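Local coordinates for protein type II restriction enzyme NgoMIV (Neisseria gonorrhoeae, PDB 1FIU) that recognises the double-stranded DNA sequence 5'-GCCGGC-3' as a homotetramer and cuts it after the first G, using two magnesium ions per subunit, at residues K45-A48 / D49-S53; E82-Q85 / H86-P89; N146-A149 / D150-N154; F158-D161 / E162-T166. One frame throughout, in Å; residues are numbered along the deposited sequence.

Interaction 1 of 4, residues K45-A48 / D49-S53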
loop_
_atom_site.group_PDB
_atom_site.type_symbol
_atom_site.label_atom_id
_atom_site.label_comp_id
_atom_site.label_asym_id
_atom_site.label_seq_id
_atom_site.Cartn_x
_atom_site.Cartn_y
_atom_site.Cartn_z
ATOM N N LYS I 45 -36.896 5.894 9.493
ATOM C CA LYS I 45 -38.127 6.524 9.955
ATOM C C LYS I 45 -37.937 7.087 11.359
ATOM O O LYS I 45 -38.371 8.209 11.653
ATOM C CB LYS I 45 -39.244 5.492 9.981
ATOM C CG LYS I 45 -40.615 6.085 10.153
ATOM C CD LYS I 45 -41.221 6.332 8.795
ATOM C CE LYS I 45 -42.734 6.372 8.877
ATOM N NZ LYS I 45 -43.317 6.385 7.517
ATOM N N GLY I 46 -37.312 6.288 12.226
ATOM C CA GLY I 46 -37.061 6.739 13.584
ATOM C C GLY I 46 -36.178 7.986 13.591
ATOM O O GLY I 46 -36.425 8.948 14.331
ATOM N N ILE I 47 -35.138 7.979 12.764
ATOM C CA ILE I 47 -34.248 9.132 12.720
ATOM C C ILE I 47 -34.985 10.382 12.231
ATOM O O ILE I 47 -34.878 11.454 12.838
ATOM C CB ILE I 47 -33.030 8.856 11.799
ATOM C CG1 ILE I 47 -32.098 7.844 12.460
ATOM C CG2 ILE I 47 -32.284 10.156 11.519
ATOM C CD1 ILE I 47 -30.898 7.446 11.573
ATOM N N ALA I 48 -35.757 10.236 11.153
ATOM C CA ALA I 48 -36.496 11.371 10.607
ATOM C C ALA I 48 -37.478 11.908 11.653
ATOM O O ALA I 48 -37.689 13.115 11.754
ATOM C CB ALA I 48 -37.230 10.962 9.340
ATOM N N ASP I 49 -38.075 11.023 12.449
ATOM C CA ASP I 49 -39.006 11.496 13.485
ATOM C C ASP I 49 -38.238 12.328 14.517
ATOM O O ASP I 49 -38.684 13.393 14.942
ATOM C CB ASP I 49 -39.695 10.321 14.194
ATOM C CG ASP I 49 -40.709 10.787 15.239
ATOM O OD1 ASP I 49 -41.737 11.388 14.844
ATOM O OD2 ASP I 49 -40.473 10.573 16.453
ATOM N N LEU I 50 -37.069 11.840 14.910
ATOM C CA LEU I 50 -36.256 12.550 15.873
ATOM C C LEU I 50 -35.750 13.879 15.316
ATOM O O LEU I 50 -35.357 14.768 16.075
ATOM C CB LEU I 50 -35.091 11.668 16.309
ATOM C CG LEU I 50 -35.537 10.533 17.237
ATOM C CD1 LEU I 50 -34.325 9.679 17.571
ATOM C CD2 LEU I 50 -36.178 11.105 18.509
ATOM N N LEU I 51 -35.782 14.014 13.993
ATOM C CA LEU I 51 -35.346 15.244 13.330
ATOM C C LEU I 51 -36.538 16.153 13.027
ATOM O O LEU I 51 -36.386 17.228 12.441
ATOM C CB LEU I 51 -34.609 14.892 12.039
ATOM C CG LEU I 51 -33.081 14.784 12.145
ATOM C CD1 LEU I 51 -32.670 13.758 13.177
ATOM C CD2 LEU I 51 -32.518 14.422 10.786
ATOM N N HIS I 52 -37.720 15.697 13.436
ATOM C CA HIS I 52 -38.976 16.414 13.235
ATOM C C HIS I 52 -39.365 16.598 11.770
ATOM O O HIS I 52 -39.957 17.616 11.387
ATOM C CB HIS I 52 -38.929 17.774 13.938
ATOM C CG HIS I 52 -38.528 17.689 15.377
ATOM N ND1 HIS I 52 -39.274 17.012 16.320
ATOM C CD2 HIS I 52 -37.454 18.186 16.034
ATOM C CE1 HIS I 52 -38.676 17.097 17.495
ATOM N NE2 HIS I 52 -37.568 17.804 17.350
ATOM N N SER I 53 -39.039 15.610 10.941
ATOM C CA SER I 53 -39.389 15.669 9.530
ATOM C C SER I 53 -40.894 15.473 9.436
ATOM O O SER I 53 -41.435 14.560 10.064
ATOM C CB SER I 53 -38.703 14.550 8.749
ATOM O OG SER I 53 -39.050 14.600 7.372
#
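Leu51 turns its CD1 methyl back over the preceding helical turn, where it lies 4.0 Å from CG2 of Ile47, the two side chains running alongside each other from the same face of the turn. The same CD1 sits 3.2 Å from the Ile47 carbonyl O, so the leucine rests on backbone as well as on its apolar neighbour. A chi1 of -94°, well away from a staggered value, swings the branch into this place. Elsewhere on the turn Ala48 CB meets Ser53 CB at 3.9 Å, a contact made possible because the chain has curled back after the helix. Leu50 packs CG against the carbonyl O of Gly46, where the glycine offers only backbone.

The backbone explains the curl. Asp49 N and Leu50 N still bond in the helical manner to the carbonyls of Lys45 and Gly46. At Leu51 the pattern frays: its N makes weak bonds to both Ile47 O and Ala48 O. His52 then takes positive phi, 64°, with its N bonded to Asp49 O at 2.9 Å, and Ser53 N reaches back to Ala48 O at 3.0 Å in a nearly straight bond, N-H...O 171°. These two bonds make a Schellman motif, which ties off the C-terminal end of helix 38-50 while the chain changes direction.

The polar end of Lys45 goes elsewhere, to the carbonyl of Gly28. Around the cap, Leu50 packs on Glu248, Gln251 and Ile252 of helix 246-256, Ile47 touches Phe244 just before that helix, and Leu51 and Ser53 reach His13 and Leu17 of helix 4-18, so the closing turn is packed against two helices.

Interaction 2 of 4, residues E82-Q85 / H86-P89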
loop_
_atom_site.group_PDB
_atom_site.type_symbol
_atom_site.label_atom_id
_atom_site.label_comp_id
_atom_site.label_asym_id
_atom_site.label_seq_id
_atom_site.Cartn_x
_atom_site.Cartn_y
_atom_site.Cartn_z
ATOM N N GLU I 82 -15.080 27.848 10.762
ATOM C CA GLU I 82 -14.764 29.271 10.843
ATOM C C GLU I 82 -14.672 29.739 12.300
ATOM O O GLU I 82 -13.934 30.681 12.609
ATOM C CB GLU I 82 -15.821 30.090 10.098
ATOM C CG GLU I 82 -15.521 31.581 10.065
ATOM C CD GLU I 82 -16.514 32.366 9.217
ATOM O OE1 GLU I 82 -17.587 31.817 8.872
ATOM O OE2 GLU I 82 -16.223 33.543 8.901
ATOM N N LYS I 83 -15.395 29.068 13.205
ATOM C CA LYS I 83 -15.392 29.446 14.619
ATOM C C LYS I 83 -14.212 28.885 15.412
ATOM O O LYS I 83 -14.066 29.147 16.608
ATOM C CB LYS I 83 -16.722 29.017 15.271
ATOM C CG LYS I 83 -17.920 29.642 14.565
ATOM C CD LYS I 83 -19.248 29.288 15.203
ATOM C CE LYS I 83 -20.393 30.037 14.498
ATOM N NZ LYS I 83 -20.228 31.535 14.595
ATOM N N LEU I 84 -13.343 28.136 14.739
ATOM C CA LEU I 84 -12.207 27.534 15.422
ATOM C C LEU I 84 -10.860 28.198 15.080
ATOM O O LEU I 84 -9.796 27.617 15.290
ATOM C CB LEU I 84 -12.172 26.031 15.099
ATOM C CG LEU I 84 -13.395 25.231 15.599
ATOM C CD1 LEU I 84 -13.310 23.790 15.108
ATOM C CD2 LEU I 84 -13.460 25.279 17.130
ATOM N N GLN I 85 -10.907 29.422 14.578
ATOM C CA GLN I 85 -9.677 30.129 14.209
ATOM C C GLN I 85 -8.649 30.256 15.353
ATOM O O GLN I 85 -7.447 30.346 15.098
ATOM C CB GLN I 85 -10.023 31.512 13.647
ATOM C CG GLN I 85 -8.803 32.355 13.307
ATOM C CD GLN I 85 -8.280 32.113 11.892
ATOM O OE1 GLN I 85 -7.194 32.579 11.537
ATOM N NE2 GLN I 85 -9.059 31.401 11.079
ATOM N N HIS I 86 -9.098 30.274 16.605
ATOM C CA HIS I 86 -8.164 30.379 17.729
ATOM C C HIS I 86 -7.436 29.075 18.038
ATOM O O HIS I 86 -6.391 29.090 18.688
ATOM C CB HIS I 86 -8.878 30.886 19.000
ATOM C CG HIS I 86 -9.978 29.994 19.478
ATOM N ND1 HIS I 86 -11.077 29.694 18.702
ATOM C CD2 HIS I 86 -10.151 29.338 20.650
ATOM C CE1 HIS I 86 -11.881 28.890 19.374
ATOM N NE2 HIS I 86 -11.344 28.658 20.559
ATOM N N ILE I 87 -7.981 27.940 17.607
ATOM C CA ILE I 87 -7.274 26.693 17.855
ATOM C C ILE I 87 -6.619 26.160 16.576
ATOM O O ILE I 87 -5.771 25.267 16.640
ATOM C CB ILE I 87 -8.171 25.594 18.470
ATOM C CG1 ILE I 87 -9.317 25.259 17.530
ATOM C CG2 ILE I 87 -8.675 26.046 19.866
ATOM C CD1 ILE I 87 -10.146 24.062 18.015
ATOM N N ARG I 88 -7.008 26.715 15.423
ATOM C CA ARG I 88 -6.438 26.316 14.126
ATOM C C ARG I 88 -6.546 27.501 13.159
ATOM O O ARG I 88 -7.351 27.529 12.225
ATOM C CB ARG I 88 -7.171 25.089 13.554
ATOM C CG ARG I 88 -6.368 24.333 12.460
ATOM C CD ARG I 88 -5.065 23.699 12.992
ATOM N NE ARG I 88 -4.575 22.625 12.113
ATOM C CZ ARG I 88 -3.813 22.793 11.025
ATOM N NH1 ARG I 88 -3.418 24.017 10.654
ATOM N NH2 ARG I 88 -3.467 21.739 10.294
ATOM N N PRO I 89 -5.716 28.512 13.391
ATOM C CA PRO I 89 -5.707 29.711 12.561
ATOM C C PRO I 89 -5.303 29.478 11.112
ATOM O O PRO I 89 -4.609 28.506 10.795
ATOM C CB PRO I 89 -4.738 30.635 13.303
ATOM C CG PRO I 89 -3.835 29.717 14.023
ATOM C CD PRO I 89 -4.763 28.624 14.511
HETATM O O HOH W 1 -12.274 31.996 17.249
#
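Leu84 and Ile87 meet first through their methyls: CD2 of Leu84 lies 3.6 Å from CD1 of Ile87, the two chains extending together in one direction. Ile87 holds CG1 between its own backbone N and carbonyl carbon (chi1 61°), which also brings CG1 to 3.3 Å from the Leu84 carbonyl O. That oxygen takes two backbone bonds. Arg88 N, at 2.9 Å, approaches nearly along the C=O axis, whereas Ile87 N comes from above the carbonyl plane. Together they close the tight turn that follows helix 62-81.

On another side of the turn the Gln85 side chain crosses Pro89 at a slant, its OE1 3.6 Å from the proline CB. The chain bends at chi2 to get there, and OE1 is held by Gly90 N. His86 sets its ring edge in plane toward the Lys83 carbonyl, CE1 to O 3.5 Å, while CG2 of its neighbour Ile87 lies above one face, toward its rim. A water 3.0 Å from His86 ND1 also makes a weak bond to Lys83 O.

Further out, the second subunit takes over. His86 NE2 bonds to Ile153 O of that subunit, and Arg88 bridges two C-termini, NE pairing with Val286 of its own chain and NH2 with Val286 of the second subunit.

The chemistry is therefore mixed: an apolar pair and a doubly used carbonyl shape the turn, while the imidazole and guanidinium tie it to the second subunit. The two C-terminal carboxylates probably offset the charge of buried Arg88 and of nearby Arg145, letting the two arginines lie close.

Interaction 3 of 4, residues N146-A149 / D150-N154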
loop_
_atom_site.group_PDB
_atom_site.type_symbol
_atom_site.label_atom_id
_atom_site.label_comp_id
_atom_site.label_asym_id
_atom_site.label_seq_id
_atom_site.Cartn_x
_atom_site.Cartn_y
_atom_site.Cartn_z
ATOM N N ASN I 146 -4.644 28.927 2.424
ATOM C CA ASN I 146 -3.862 29.851 1.623
ATOM C C ASN I 146 -2.532 30.097 2.317
ATOM O O ASN I 146 -2.410 29.947 3.530
ATOM C CB ASN I 146 -4.627 31.165 1.462
ATOM C CG ASN I 146 -5.749 31.058 0.450
ATOM O OD1 ASN I 146 -6.708 31.840 0.482
ATOM N ND2 ASN I 146 -5.629 30.105 -0.472
ATOM N N LEU I 147 -1.528 30.479 1.537
ATOM C CA LEU I 147 -0.198 30.700 2.084
ATOM C C LEU I 147 -0.111 31.985 2.884
ATOM O O LEU I 147 -1.006 32.825 2.817
ATOM C CB LEU I 147 0.808 30.664 0.949
ATOM C CG LEU I 147 0.659 29.401 0.089
ATOM C CD1 LEU I 147 1.761 29.381 -0.945
ATOM C CD2 LEU I 147 0.741 28.119 0.953
ATOM N N ILE I 148 0.966 32.134 3.647
ATOM C CA ILE I 148 1.101 33.283 4.514
ATOM C C ILE I 148 2.309 34.167 4.258
ATOM O O ILE I 148 3.353 33.722 3.755
ATOM C CB ILE I 148 1.103 32.833 5.969
ATOM C CG1 ILE I 148 2.410 32.116 6.299
ATOM C CG2 ILE I 148 -0.083 31.897 6.197
ATOM C CD1 ILE I 148 2.517 31.605 7.730
ATOM N N ALA I 149 2.150 35.440 4.608
ATOM C CA ALA I 149 3.217 36.397 4.405
ATOM C C ALA I 149 4.321 36.240 5.443
ATOM O O ALA I 149 4.107 35.743 6.571
ATOM C CB ALA I 149 2.646 37.814 4.468
ATOM N N ASP I 150 5.515 36.690 5.084
ATOM C CA ASP I 150 6.624 36.642 6.022
ATOM C C ASP I 150 6.293 37.463 7.278
ATOM O O ASP I 150 6.700 37.116 8.382
ATOM C CB ASP I 150 7.890 37.182 5.350
ATOM C CG ASP I 150 8.514 36.185 4.400
ATOM O OD1 ASP I 150 7.929 35.097 4.205
ATOM O OD2 ASP I 150 9.593 36.501 3.859
ATOM N N ALA I 151 5.536 38.557 7.112
ATOM C CA ALA I 151 5.167 39.385 8.241
ATOM C C ALA I 151 4.239 38.669 9.232
ATOM O O ALA I 151 4.214 39.030 10.411
ATOM C CB ALA I 151 4.508 40.709 7.736
ATOM N N GLU I 152 3.479 37.677 8.734
ATOM C CA GLU I 152 2.595 36.898 9.600
ATOM C C GLU I 152 3.478 35.910 10.382
ATOM O O GLU I 152 3.328 35.734 11.606
ATOM C CB GLU I 152 1.550 36.139 8.761
ATOM C CG GLU I 152 0.689 35.136 9.543
ATOM C CD GLU I 152 -0.015 35.755 10.728
ATOM O OE1 GLU I 152 -0.216 37.001 10.729
ATOM O OE2 GLU I 152 -0.381 34.996 11.665
ATOM N N ILE I 153 4.393 35.268 9.677
ATOM C CA ILE I 153 5.313 34.340 10.340
ATOM C C ILE I 153 6.083 35.126 11.392
ATOM O O ILE I 153 6.288 34.662 12.518
ATOM C CB ILE I 153 6.302 33.698 9.311
ATOM C CG1 ILE I 153 5.518 32.718 8.423
ATOM C CG2 ILE I 153 7.453 32.916 10.046
ATOM C CD1 ILE I 153 6.267 32.242 7.183
ATOM N N ASN I 154 6.480 36.349 11.035
ATOM C CA ASN I 154 7.263 37.192 11.927
ATOM C C ASN I 154 6.428 38.105 12.815
ATOM O O ASN I 154 6.949 39.043 13.421
ATOM C CB ASN I 154 8.205 38.083 11.096
ATOM C CG ASN I 154 9.286 37.307 10.370
ATOM O OD1 ASN I 154 9.707 36.226 10.805
ATOM N ND2 ASN I 154 9.778 37.878 9.261
HETATM O O HOH W 2 5.856 34.050 3.015
#
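Ala149 gives its carbonyl to the first turn of helix 150-153, and that oxygen carries two bonds. Ile153 N reaches it at 3.2 Å in the carbonyl plane, and Glu152 N at 3.0 Å from well above that plane. As the N-cap residue, Ala149 has no side-chain acceptor to offer and contributes this carbonyl alone.

Ile148 supplies the apolar half. Its CD1 is pressed to 3.3 Å from CG1 of Ile153, tighter than usual carbon contact, and one side chain lies nearly square to the other. With chi1 at 71°, CG1 of Ile148 stands between backbone N and carbonyl carbon, which carries the methyl toward the helix. Ile87 of the second subunit packs on Ile148 as well.

Glu152 lays CB against the Ala149 carbonyl O, but bends at chi2 and sends its carboxylate to Arg155. Asp150 shares a water with Ile148: the water donates to Ile148 O and to Asp150 OD1, while OD2 pairs with Arg171.

The short helix is thus started by one carbonyl with two donors, one tight isoleucine pair and one water bridge, and the salt bridges to Arg171 and Arg155 probably favour the ionised form of Asp150 and Glu152.

Interaction 4 of 4, residues F158-D161 / E162-T166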
loop_
_atom_site.group_PDB
_atom_site.type_symbol
_atom_site.label_atom_id
_atom_site.label_comp_id
_atom_site.label_asym_id
_atom_site.label_seq_id
_atom_site.Cartn_x
_atom_site.Cartn_y
_atom_site.Cartn_z
ATOM N N PHE I 158 11.295 38.320 14.871
ATOM C CA PHE I 158 11.944 38.243 13.570
ATOM C C PHE I 158 12.475 36.807 13.381
ATOM O O PHE I 158 13.605 36.510 13.749
ATOM C CB PHE I 158 13.112 39.240 13.513
ATOM C CG PHE I 158 13.871 39.236 12.208
ATOM C CD1 PHE I 158 13.223 39.044 10.994
ATOM C CD2 PHE I 158 15.254 39.459 12.199
ATOM C CE1 PHE I 158 13.930 39.076 9.777
ATOM C CE2 PHE I 158 15.968 39.488 10.977
ATOM C CZ PHE I 158 15.299 39.296 9.779
ATOM N N LEU I 159 11.643 35.943 12.806
ATOM C CA LEU I 159 11.981 34.528 12.603
ATOM C C LEU I 159 12.631 34.190 11.265
ATOM O O LEU I 159 13.550 33.372 11.216
ATOM C CB LEU I 159 10.726 33.657 12.771
ATOM C CG LEU I 159 9.915 33.771 14.068
ATOM C CD1 LEU I 159 8.777 32.727 14.048
ATOM C CD2 LEU I 159 10.822 33.554 15.277
ATOM N N VAL I 160 12.151 34.790 10.182
ATOM C CA VAL I 160 12.699 34.493 8.865
ATOM C C VAL I 160 12.903 35.713 7.949
ATOM O O VAL I 160 12.266 36.759 8.117
ATOM C CB VAL I 160 11.772 33.507 8.063
ATOM C CG1 VAL I 160 11.547 32.200 8.866
ATOM C CG2 VAL I 160 10.409 34.192 7.734
ATOM N N ASP I 161 13.838 35.555 7.011
ATOM C CA ASP I 161 14.048 36.546 5.954
ATOM C C ASP I 161 14.121 35.725 4.662
ATOM O O ASP I 161 13.771 34.543 4.680
ATOM C CB ASP I 161 15.288 37.435 6.195
ATOM C CG ASP I 161 16.608 36.708 6.079
ATOM O OD1 ASP I 161 16.682 35.487 5.797
ATOM O OD2 ASP I 161 17.617 37.413 6.292
ATOM N N GLU I 162 14.558 36.306 3.545
ATOM C CA GLU I 162 14.580 35.568 2.277
ATOM C C GLU I 162 15.671 34.514 2.086
ATOM O O GLU I 162 15.676 33.813 1.070
ATOM C CB GLU I 162 14.676 36.550 1.092
ATOM C CG GLU I 162 16.055 37.192 0.938
ATOM C CD GLU I 162 16.257 38.455 1.770
ATOM O OE1 GLU I 162 15.463 38.742 2.706
ATOM O OE2 GLU I 162 17.240 39.175 1.484
ATOM N N ASN I 163 16.576 34.392 3.051
ATOM C CA ASN I 163 17.675 33.443 2.939
ATOM C C ASN I 163 17.638 32.252 3.894
ATOM O O ASN I 163 18.631 31.538 4.007
ATOM C CB ASN I 163 19.004 34.174 3.128
ATOM C CG ASN I 163 19.207 35.263 2.100
ATOM O OD1 ASN I 163 19.033 35.036 0.912
ATOM N ND2 ASN I 163 19.578 36.444 2.557
ATOM N N ILE I 164 16.512 32.045 4.568
ATOM C CA ILE I 164 16.366 30.924 5.517
ATOM C C ILE I 164 14.968 30.330 5.334
ATOM O O ILE I 164 14.052 31.054 4.971
ATOM C CB ILE I 164 16.553 31.428 6.969
ATOM C CG1 ILE I 164 16.583 30.255 7.959
ATOM C CG2 ILE I 164 15.453 32.422 7.341
ATOM C CD1 ILE I 164 17.905 29.484 7.980
ATOM N N ALA I 165 14.806 29.016 5.563
ATOM C CA ALA I 165 13.491 28.365 5.422
ATOM C C ALA I 165 12.863 28.728 4.087
ATOM O O ALA I 165 11.653 29.034 3.987
ATOM C CB ALA I 165 12.565 28.794 6.581
ATOM N N THR I 166 13.694 28.649 3.052
ATOM C CA THR I 166 13.282 29.052 1.716
ATOM C C THR I 166 12.365 28.134 0.944
ATOM O O THR I 166 11.817 28.541 -0.095
ATOM C CB THR I 166 14.517 29.377 0.843
ATOM O OG1 THR I 166 15.258 28.182 0.593
ATOM C CG2 THR I 166 15.424 30.366 1.555
HETATM O O HOH W 3 19.642 37.768 4.631
#
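Asp161 makes the one direct hydrogen bond between residues 158-161 and 162-166: its OD1 accepts from Asn163 N at 3.0 Å, with an N-H...O angle of 158°. The donor stands above the carboxylate plane, 55° out of it. Chi1 of 69° places the Asp161 CG between backbone N and carbonyl carbon, folding the carboxylate forward over the chain that follows. A water adds to the polar side, donating a hydrogen bond to Asp161 OD2 at 2.6 Å. It may also bridge to Asn163 ND2, but that step is unusually short and so doubtful.

Charge works less favourably. Asp161 OD2 and Glu162 OE1 are 4.4 Å apart, and this closeness of like charges may raise the proton affinity of either acid a little. Asp161 N is buried here without a partner; CG2 of Ile164 lies 3.5 Å from it.

Among the apolar contacts, Ile164 brings that CG2 to 3.9 Å from CB of Val160, the two side chains set roughly perpendicular. Val160 CG1 touches Ala165 CB more loosely.

From outside, Arg171 bonds to the carbonyls of Asp161 and Ala165, and OG of Ser278 of the second subunit is hydrogen-bonded to Ala165 N. Residues 161-164 form a type I beta turn, and Asp161, whose side-chain oxygen takes the N-H two residues on, makes an Asx turn at its first position.

Interactions 1 to 4 follow one another along the chain. Interaction 1 closes helix 38-50 and lies on the opposite side of the chain's centre from interactions 3 and 4, its centre about 47 and 56 Å from theirs. Interaction 2 links helix 62-81 to strand 92-96, outermost within this chain, which pairs with strand 141-145; interaction 3 follows that second strand, its centre about 17 Å from that of interaction 2. Interactions 3 and 4, centres about 11 Å apart, touch: Asn154 OD1 probably bonds to the N atoms of Leu159 and Val160. Interactions 2, 3 and 4 all reach the second subunit, where His86 of interaction 2 bonds to Ile153 of interaction 3, a dimer contact within the tetramer.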